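Local atomic coordinates of cupin type-2 domain-containing protein (Burkholderia xenovorans, PDB entry 2O8Q), a protein that is of unknown function but has a cupin-like fold that binds a nickel ion, consistent with a metal-dependent role. Residues T57-T62 and V99-L104; V63-F68 and S92-P97. All blocks are in the same frame, centred on the assembly; numbering follows the deposited sequence.

Two neighbouring contacts of this cupin-like fold, one at the nickel and one next to it, have centres 11 Å apart. Along the chain the order is 57-62, 63-68, 92-97, 99-104, so contact 2 falls between the segments of contact 1. Strand 59-61 leads into strand 66-72, and strand 92-94 leads into strand 101-106. Contact 1 carries the nickel and lies near the surface; contact 2 is buried in the six-stranded antiparallel sheet. They touch where Gln95 and Gln66 pack on His101 and His61, so the inner pairing supplies part of the wall beside the ion.

Contact 1: T57-T62 and V99-L104; sequences TWHTHT and VRHREL. With NI (nickel (II) ion), chain C.
The three-histidine metal site of the cupin-like fold is assembled here, where His59 and His61 of one strand meet His101 of the other around a nickel ion. Each histidine gives its NE2, and His101 NE2 lies 2.1 Å from the metal; waters 3, 4 and 5 complete six ligands. With CG set between backbone N and carbonyl carbon in both His59 (chi1 64°) and His101 (chi1 67°), the two rings turn to the metal and meet obliquely, planes at 62°. His59 ND1 gives an almost straight bond of 2.8 Å to Thr57 O, in the plane of both ring and carbonyl, while His101 ND1 reaches Val99 O from above that carbonyl's plane. His61 ND1 is hydrogen-bonded to Thr123 OG1. A single antiparallel bridge underlies this cupin site: His59 N bonds to His101 O at 2.9 Å and His101 N to His59 O at 3.0 Å. Water 2 joins His61 N to Val99 O. The extended Arg102 side chain runs over one face of Trp58, its CD 3.6 Å from the centroid of the five-membered ring in a CH-pi contact. The guanidinium lies nearly parallel to the indole, and its NH2 forms a salt bridge with Glu78.

Contact 2: V63-F68 and S92-P97; sequences VGFQLF and SAFQPP
With its CG opposite the backbone N (chi1 -175°) and the chain extended beyond, Gln66 carries its amide across to that of Gln95, whose CG instead lies opposite its own carbonyl carbon (chi1 -62°). The two amide planes stand nearly perpendicular, at 88°. Gln66 OE1 takes a bond from water 7, which also donates to Pro96 O at 2.8 Å, and Gln66 NE2 is bonded to Glu114. On the same side of the pairing, the edge of the Phe68 ring meets the Gln95 amide, with Phe68 CE2 3.6 Å from Gln95 CD.

The backbones form an antiparallel ladder of the cupin sheet. Phe68 and Ala93 make a hydrogen-bonded pair, with Phe68 N to Ala93 O and Ala93 N to Phe68 O both at 2.9 Å. Leu67 and Phe94 are the neighbouring non-hydrogen-bonded pair, and Gln95 N reaches Gln66 O at 3.0 Å. Beyond the strands, water 6 bridges the two segments: it donates to Gly64 O and Gln95 O and accepts a weak bond from Gln66 N. Gly64 and Phe65 form a classic beta bulge opposite Ser117.

Apolar groups gather on the face of Leu67 and Phe94. Phe65 CE1 comes to the edge of the Phe94 ring, 3.9 Å from Phe94 CE1, while Leu67 CD1 rests 4.1 Å from Phe94 CB. Phe41 of the third subunit stacks on Phe65, continuing this layer. At the loop end, Pro97 CB packs 3.3 Å from Val63 O.

The pairing therefore divides chemically: one side is an apolar layer shared with a neighbouring subunit, whereas the other places two buried glutamines beside the nickel-binding histidines, where bonds to Glu114 and water 7 restrain the Gln66 amide.

Contact 1: T57-T62 and V99-L104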
ATOM      1  N   THR A  57       6.412   6.977 -26.377  1.00 22.67           N
ATOM      2  CA  THR A  57       7.730   6.775 -25.814  1.00 20.99           C
ATOM      3  C   THR A  57       7.664   5.714 -24.713  1.00 17.80           C
ATOM      4  O   THR A  57       6.868   5.879 -23.793  1.00 21.19           O
ATOM      5  CB  THR A  57       8.185   8.105 -25.209  1.00 22.77           C
ATOM      6  OG1 THR A  57       8.103   9.102 -26.246  1.00 32.91           O
ATOM      7  CG2 THR A  57       9.584   8.003 -24.747  1.00 24.13           C
ATOM      8  N   TRP A  58       8.434   4.628 -24.863  1.00 20.48           N
ATOM      9  CA  TRP A  58       8.543   3.615 -23.810  1.00 19.54           C
ATOM     10  C   TRP A  58       9.031   4.265 -22.537  1.00 20.34           C
ATOM     11  O   TRP A  58       9.996   5.029 -22.530  1.00 20.18           O
ATOM     12  CB  TRP A  58       9.485   2.507 -24.221  1.00 21.14           C
ATOM     13  CG  TRP A  58       8.940   1.594 -25.269  1.00 20.26           C
ATOM     14  CD1 TRP A  58       9.263   1.602 -26.614  1.00 21.12           C
ATOM     15  CD2 TRP A  58       8.042   0.479 -25.099  1.00 21.79           C
ATOM     16  NE1 TRP A  58       8.597   0.604 -27.280  1.00 22.43           N
ATOM     17  CE2 TRP A  58       7.882  -0.130 -26.377  1.00 18.67           C
ATOM     18  CE3 TRP A  58       7.391  -0.096 -23.999  1.00 21.58           C
ATOM     19  CZ2 TRP A  58       7.067  -1.230 -26.572  1.00 20.71           C
ATOM     20  CZ3 TRP A  58       6.619  -1.199 -24.192  1.00 21.50           C
ATOM     21  CH2 TRP A  58       6.433  -1.738 -25.467  1.00 23.31           C
ATOM     22  N   HIS A  59       8.366   3.973 -21.424  1.00 18.52           N
ATOM     23  CA  HIS A  59       8.718   4.588 -20.159  1.00 19.39           C
ATOM     24  C   HIS A  59       8.245   3.691 -19.016  1.00 19.12           C
ATOM     25  O   HIS A  59       7.549   2.697 -19.225  1.00 18.38           O
ATOM     26  CB  HIS A  59       8.091   6.000 -20.025  1.00 19.23           C
ATOM     27  CG  HIS A  59       6.596   5.996 -19.991  1.00 19.26           C
ATOM     28  ND1 HIS A  59       5.838   6.004 -21.145  1.00 18.30           N
ATOM     29  CD2 HIS A  59       5.719   5.978 -18.963  1.00 18.33           C
ATOM     30  CE1 HIS A  59       4.557   6.011 -20.816  1.00 19.81           C
ATOM     31  NE2 HIS A  59       4.451   5.996 -19.499  1.00 18.41           N
ATOM     32  N   THR A  60       8.639   4.076 -17.804  1.00 18.57           N
ATOM     33  CA  THR A  60       8.238   3.441 -16.572  1.00 18.77           C
ATOM     34  C   THR A  60       7.885   4.516 -15.543  1.00 18.97           C
ATOM     35  O   THR A  60       8.330   5.656 -15.628  1.00 20.14           O
ATOM     36  CB  THR A  60       9.367   2.572 -15.974  1.00 19.94           C
ATOM     37  OG1 THR A  60      10.471   3.425 -15.587  1.00 24.00           O
ATOM     38  CG2 THR A  60       9.878   1.554 -16.983  1.00 20.46           C
ATOM     39  N   HIS A  61       7.114   4.105 -14.565  1.00 18.87           N
ATOM     40  CA  HIS A  61       6.780   4.955 -13.419  1.00 19.02           C
ATOM     41  C   HIS A  61       7.234   4.305 -12.129  1.00 20.43           C
ATOM     42  O   HIS A  61       7.108   3.092 -11.982  1.00 19.64           O
ATOM     43  CB  HIS A  61       5.284   5.225 -13.340  1.00 18.91           C
ATOM     44  CG  HIS A  61       4.698   5.713 -14.625  1.00 18.14           C
ATOM     45  ND1 HIS A  61       4.987   6.949 -15.158  1.00 20.38           N
ATOM     46  CD2 HIS A  61       3.836   5.112 -15.470  1.00 21.41           C
ATOM     47  CE1 HIS A  61       4.344   7.076 -16.317  1.00 18.22           C
ATOM     48  NE2 HIS A  61       3.646   5.969 -16.536  1.00 17.92           N
ATOM     49  N   THR A  62       7.677   5.125 -11.175  1.00 21.02           N
ATOM     50  CA  THR A  62       8.124   4.592  -9.865  1.00 20.51           C
ATOM     51  C   THR A  62       6.931   4.424  -8.921  1.00 22.60           C
ATOM     52  O   THR A  62       6.772   5.141  -7.940  1.00 26.90           O
ATOM     53  CB  THR A  62       9.275   5.453  -9.223  1.00 27.10           C
ATOM     54  OG1 THR A  62       8.772   6.757  -8.829  1.00 30.09           O
ATOM     55  CG2 THR A  62      10.387   5.589 -10.117  1.00 24.08           C
ATOM     56  N   VAL A  99       6.488  -1.302 -14.765  1.00 18.14           N
ATOM     57  CA  VAL A  99       6.374  -2.005 -16.032  1.00 18.89           C
ATOM     58  C   VAL A  99       6.735  -1.069 -17.189  1.00 18.73           C
ATOM     59  O   VAL A  99       6.334   0.110 -17.160  1.00 18.65           O
ATOM     60  CB  VAL A  99       4.961  -2.637 -16.240  1.00 18.95           C
ATOM     61  CG1 VAL A  99       3.894  -1.635 -16.428  1.00 19.60           C
ATOM     62  CG2 VAL A  99       4.955  -3.599 -17.451  1.00 21.92           C
ATOM     63  N   ARG A 100       7.502  -1.572 -18.166  1.00 19.39           N
ATOM     64  CA  ARG A 100       7.823  -0.780 -19.348  1.00 18.29           C
ATOM     65  C   ARG A 100       6.617  -0.750 -20.246  1.00 19.09           C
ATOM     66  O   ARG A 100       6.043  -1.788 -20.569  1.00 20.07           O
ATOM     67  CB  ARG A 100       9.048  -1.316 -20.079  1.00 20.38           C
ATOM     68  CG  ARG A 100      10.324  -1.219 -19.299  1.00 23.26           C
ATOM     69  CD  ARG A 100      11.475  -1.759 -20.163  1.00 29.11           C
ATOM     70  NE  ARG A 100      12.719  -1.840 -19.430  1.00 34.46           N
ATOM     71  CZ  ARG A 100      13.058  -2.846 -18.618  1.00 52.39           C
ATOM     72  NH1 ARG A 100      12.236  -3.878 -18.405  1.00 53.24           N
ATOM     73  NH2 ARG A 100      14.232  -2.813 -17.995  1.00 56.12           N
ATOM     74  N   HIS A 101       6.188   0.451 -20.604  1.00 18.55           N
ATOM     75  CA  HIS A 101       4.959   0.606 -21.384  1.00 19.86           C
ATOM     76  C   HIS A 101       4.947   1.916 -22.147  1.00 21.30           C
ATOM     77  O   HIS A 101       5.788   2.788 -21.967  1.00 18.84           O
ATOM     78  CB  HIS A 101       3.725   0.519 -20.494  1.00 20.19           C
ATOM     79  CG  HIS A 101       3.625   1.663 -19.546  1.00 17.79           C
ATOM     80  ND1 HIS A 101       4.476   1.816 -18.469  1.00 18.22           N
ATOM     81  CD2 HIS A 101       2.830   2.767 -19.555  1.00 18.98           C
ATOM     82  CE1 HIS A 101       4.201   2.967 -17.871  1.00 17.99           C
ATOM     83  NE2 HIS A 101       3.197   3.550 -18.495  1.00 19.66           N
ATOM     84  N   ARG A 102       3.966   2.062 -23.030  1.00 20.68           N
ATOM     85  CA  ARG A 102       3.800   3.324 -23.725  1.00 20.30           C
ATOM     86  C   ARG A 102       2.335   3.418 -24.152  1.00 18.36           C
ATOM     87  O   ARG A 102       1.629   2.403 -24.139  1.00 21.22           O
ATOM     88  CB  ARG A 102       4.776   3.441 -24.909  1.00 20.93           C
ATOM     89  CG  ARG A 102       4.609   2.395 -25.990  1.00 16.51           C
ATOM     90  CD  ARG A 102       5.549   2.617 -27.157  1.00 20.44           C
ATOM     91  NE  ARG A 102       5.478   1.570 -28.168  1.00 22.99           N
ATOM     92  CZ  ARG A 102       6.090   1.654 -29.348  1.00 28.18           C
ATOM     93  NH1 ARG A 102       6.798   2.747 -29.634  1.00 28.00           N
ATOM     94  NH2 ARG A 102       6.006   0.660 -30.234  1.00 29.49           N
ATOM     95  N   GLU A 103       1.909   4.640 -24.471  1.00 19.68           N
ATOM     96  CA  GLU A 103       0.557   4.880 -24.995  1.00 21.37           C
ATOM     97  C   GLU A 103       0.669   5.125 -26.477  1.00 21.48           C
ATOM     98  O   GLU A 103       1.426   5.993 -26.895  1.00 22.96           O
ATOM     99  CB  GLU A 103      -0.106   6.099 -24.366  1.00 24.56           C
ATOM    100  CG  GLU A 103      -1.569   6.224 -24.764  1.00 27.91           C
ATOM    101  CD  GLU A 103      -1.884   7.567 -25.410  1.00 39.19           C
ATOM    102  OE1 GLU A 103      -1.279   8.605 -25.024  1.00 38.00           O
ATOM    103  OE2 GLU A 103      -2.731   7.571 -26.325  1.00 40.26           O
ATOM    104  N   LEU A 104      -0.051   4.319 -27.263  1.00 19.82           N
ATOM    105  CA  LEU A 104       0.055   4.396 -28.716  1.00 17.95           C
ATOM    106  C   LEU A 104      -0.842   5.437 -29.357  1.00 17.46           C
ATOM    107  O   LEU A 104      -0.449   6.107 -30.308  1.00 20.36           O
ATOM    108  CB  LEU A 104      -0.228   3.043 -29.321  1.00 20.09           C
ATOM    109  CG  LEU A 104       0.722   1.905 -28.943  1.00 20.99           C
ATOM    110  CD1 LEU A 104       0.369   0.597 -29.705  1.00 17.66           C
ATOM    111  CD2 LEU A 104       2.172   2.283 -29.268  1.00 26.67           C
TER
HETATM  112 NI    NI C 300       2.725   5.639 -18.374  1.00 18.21          NI
HETATM  113  O   HOH W   1       3.761   6.961 -24.035  1.00 25.43           O
HETATM  114  O   HOH W   2       5.632   1.754 -15.101  1.00 18.80           O
HETATM  115  O   HOH W   3       0.960   5.237 -17.259  1.00 17.80           O
HETATM  116  O   HOH W   4       2.211   7.722 -18.520  1.00 22.96           O
HETATM  117  O   HOH W   5       1.531   5.459 -20.154  1.00 19.70           O

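Contact 2: V63-F68 and S92-P97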
ATOM      1  N   VAL A  63       6.050   3.516  -9.248  1.00 22.13           N
ATOM      2  CA  VAL A  63       4.831   3.320  -8.533  1.00 21.81           C
ATOM      3  C   VAL A  63       4.816   1.951  -7.909  1.00 24.22           C
ATOM      4  O   VAL A  63       5.481   0.994  -8.448  1.00 24.95           O
ATOM      5  CB  VAL A  63       3.583   3.428  -9.480  1.00 22.04           C
ATOM      6  CG1 VAL A  63       3.453   4.816  -9.939  1.00 24.33           C
ATOM      7  CG2 VAL A  63       3.598   2.408 -10.631  1.00 22.12           C
ATOM      8  N   GLY A  64       4.095   1.827  -6.788  1.00 19.15           N
ATOM      9  CA  GLY A  64       3.735   0.536  -6.295  1.00 20.91           C
ATOM     10  C   GLY A  64       2.507   0.342  -7.219  1.00 28.04           C
ATOM     11  O   GLY A  64       2.627   0.064  -8.439  1.00 31.90           O
ATOM     12  N   PHE A  65       1.358   0.696  -6.722  1.00 19.35           N
ATOM     13  CA  PHE A  65       0.093   0.321  -7.268  1.00 17.65           C
ATOM     14  C   PHE A  65      -0.263   1.278  -8.399  1.00 18.21           C
ATOM     15  O   PHE A  65      -0.105   2.500  -8.249  1.00 19.25           O
ATOM     16  CB  PHE A  65      -0.989   0.396  -6.185  1.00 18.70           C
ATOM     17  CG  PHE A  65      -2.332  -0.003  -6.671  1.00 18.25           C
ATOM     18  CD1 PHE A  65      -2.579  -1.334  -7.010  1.00 20.01           C
ATOM     19  CD2 PHE A  65      -3.316   0.940  -6.872  1.00 18.68           C
ATOM     20  CE1 PHE A  65      -3.797  -1.717  -7.518  1.00 21.72           C
ATOM     21  CE2 PHE A  65      -4.559   0.533  -7.381  1.00 19.37           C
ATOM     22  CZ  PHE A  65      -4.791  -0.767  -7.668  1.00 18.53           C
ATOM     23  N   GLN A  66      -0.736   0.727  -9.511  1.00 18.47           N
ATOM     24  CA  GLN A  66      -1.221   1.573 -10.559  1.00 17.59           C
ATOM     25  C   GLN A  66      -2.348   0.903 -11.379  1.00 17.62           C
ATOM     26  O   GLN A  66      -2.161  -0.156 -11.939  1.00 19.15           O
ATOM     27  CB  GLN A  66      -0.063   1.947 -11.507  1.00 18.15           C
ATOM     28  CG  GLN A  66      -0.485   2.946 -12.569  1.00 18.08           C
ATOM     29  CD  GLN A  66       0.730   3.508 -13.312  1.00 19.47           C
ATOM     30  OE1 GLN A  66       1.600   2.734 -13.739  1.00 19.53           O
ATOM     31  NE2 GLN A  66       0.773   4.861 -13.466  1.00 20.29           N
ATOM     32  N   LEU A  67      -3.510   1.567 -11.423  1.00 17.85           N
ATOM     33  CA  LEU A  67      -4.665   1.037 -12.153  1.00 17.40           C
ATOM     34  C   LEU A  67      -5.341   2.105 -12.967  1.00 18.47           C
ATOM     35  O   LEU A  67      -5.529   3.219 -12.470  1.00 18.69           O
ATOM     36  CB  LEU A  67      -5.722   0.515 -11.150  1.00 18.25           C
ATOM     37  CG  LEU A  67      -7.000  -0.139 -11.691  1.00 19.40           C
ATOM     38  CD1 LEU A  67      -6.764  -1.401 -12.539  1.00 19.80           C
ATOM     39  CD2 LEU A  67      -7.959  -0.479 -10.521  1.00 20.04           C
ATOM     40  N   PHE A  68      -5.721   1.785 -14.212  1.00 18.21           N
ATOM     41  CA  PHE A  68      -6.526   2.668 -15.051  1.00 18.78           C
ATOM     42  C   PHE A  68      -7.874   2.008 -15.300  1.00 19.42           C
ATOM     43  O   PHE A  68      -7.950   0.778 -15.534  1.00 19.53           O
ATOM     44  CB  PHE A  68      -5.861   2.861 -16.417  1.00 17.44           C
ATOM     45  CG  PHE A  68      -4.581   3.632 -16.307  1.00 19.93           C
ATOM     46  CD1 PHE A  68      -4.583   5.022 -16.240  1.00 22.74           C
ATOM     47  CD2 PHE A  68      -3.394   2.979 -16.096  1.00 23.07           C
ATOM     48  CE1 PHE A  68      -3.409   5.720 -16.058  1.00 25.19           C
ATOM     49  CE2 PHE A  68      -2.241   3.696 -15.915  1.00 23.77           C
ATOM     50  CZ  PHE A  68      -2.242   5.043 -15.879  1.00 24.70           C
ATOM     51  N   SER A  92     -10.114  -1.948 -18.082  1.00 19.07           N
ATOM     52  CA  SER A  92      -9.177  -1.605 -17.028  1.00 18.31           C
ATOM     53  C   SER A  92      -7.835  -2.206 -17.316  1.00 18.81           C
ATOM     54  O   SER A  92      -7.736  -3.266 -17.965  1.00 18.79           O
ATOM     55  CB  SER A  92      -9.697  -2.112 -15.696  1.00 20.14           C
ATOM     56  OG  SER A  92      -9.924  -3.511 -15.674  1.00 19.34           O
ATOM     57  N   ALA A  93      -6.787  -1.511 -16.866  1.00 17.92           N
ATOM     58  CA  ALA A  93      -5.446  -1.996 -17.015  1.00 16.33           C
ATOM     59  C   ALA A  93      -4.714  -1.804 -15.702  1.00 18.91           C
ATOM     60  O   ALA A  93      -4.511  -0.671 -15.246  1.00 19.08           O
ATOM     61  CB  ALA A  93      -4.676  -1.261 -18.126  1.00 19.30           C
ATOM     62  N   PHE A  94      -4.298  -2.915 -15.110  1.00 17.36           N
ATOM     63  CA  PHE A  94      -3.434  -2.913 -13.932  1.00 17.90           C
ATOM     64  C   PHE A  94      -1.986  -2.978 -14.455  1.00 17.22           C
ATOM     65  O   PHE A  94      -1.629  -3.906 -15.197  1.00 18.09           O
ATOM     66  CB  PHE A  94      -3.729  -4.106 -13.022  1.00 19.77           C
ATOM     67  CG  PHE A  94      -2.656  -4.352 -11.988  1.00 18.34           C
ATOM     68  CD1 PHE A  94      -2.513  -3.524 -10.879  1.00 18.76           C
ATOM     69  CD2 PHE A  94      -1.714  -5.318 -12.197  1.00 19.43           C
ATOM     70  CE1 PHE A  94      -1.476  -3.733  -9.987  1.00 19.46           C
ATOM     71  CE2 PHE A  94      -0.691  -5.484 -11.286  1.00 20.37           C
ATOM     72  CZ  PHE A  94      -0.603  -4.700 -10.218  1.00 21.19           C
ATOM     73  N   GLN A  95      -1.176  -1.972 -14.056  1.00 17.56           N
ATOM     74  CA  GLN A  95       0.189  -1.847 -14.511  1.00 17.43           C
ATOM     75  C   GLN A  95       1.108  -2.175 -13.337  1.00 17.24           C
ATOM     76  O   GLN A  95       1.213  -1.418 -12.395  1.00 18.91           O
ATOM     77  CB  GLN A  95       0.496  -0.470 -15.003  1.00 18.01           C
ATOM     78  CG  GLN A  95      -0.356  -0.106 -16.194  1.00 17.91           C
ATOM     79  CD  GLN A  95       0.097   1.170 -16.925  1.00 21.84           C
ATOM     80  OE1 GLN A  95       0.951   1.986 -16.418  1.00 23.57           O
ATOM     81  NE2 GLN A  95      -0.447   1.360 -18.131  1.00 21.22           N
ATOM     82  N   PRO A  96       1.820  -3.285 -13.442  1.00 18.02           N
ATOM     83  CA  PRO A  96       2.736  -3.649 -12.376  1.00 18.26           C
ATOM     84  C   PRO A  96       3.776  -2.582 -12.088  1.00 18.53           C
ATOM     85  O   PRO A  96       4.144  -1.792 -12.967  1.00 18.07           O
ATOM     86  CB  PRO A  96       3.465  -4.933 -12.934  1.00 20.24           C
ATOM     87  CG  PRO A  96       2.502  -5.502 -13.902  1.00 21.34           C
ATOM     88  CD  PRO A  96       1.756  -4.346 -14.497  1.00 18.58           C
ATOM     89  N   PRO A  97       4.307  -2.592 -10.876  1.00 18.45           N
ATOM     90  CA  PRO A  97       5.334  -1.619 -10.519  1.00 18.95           C
ATOM     91  C   PRO A  97       6.468  -1.515 -11.541  1.00 18.16           C
ATOM     92  O   PRO A  97       7.147  -2.491 -11.842  1.00 19.83           O
ATOM     93  CB  PRO A  97       5.854  -2.169  -9.157  1.00 17.91           C
ATOM     94  CG  PRO A  97       4.651  -2.800  -8.564  1.00 19.60           C
ATOM     95  CD  PRO A  97       3.990  -3.503  -9.744  1.00 19.13           C
TER
HETATM   96  O   HOH W   6       1.014  -1.714  -9.648  1.00 19.97           O
HETATM   97  O   HOH W   7       3.632   0.896 -13.452  1.00 19.11           O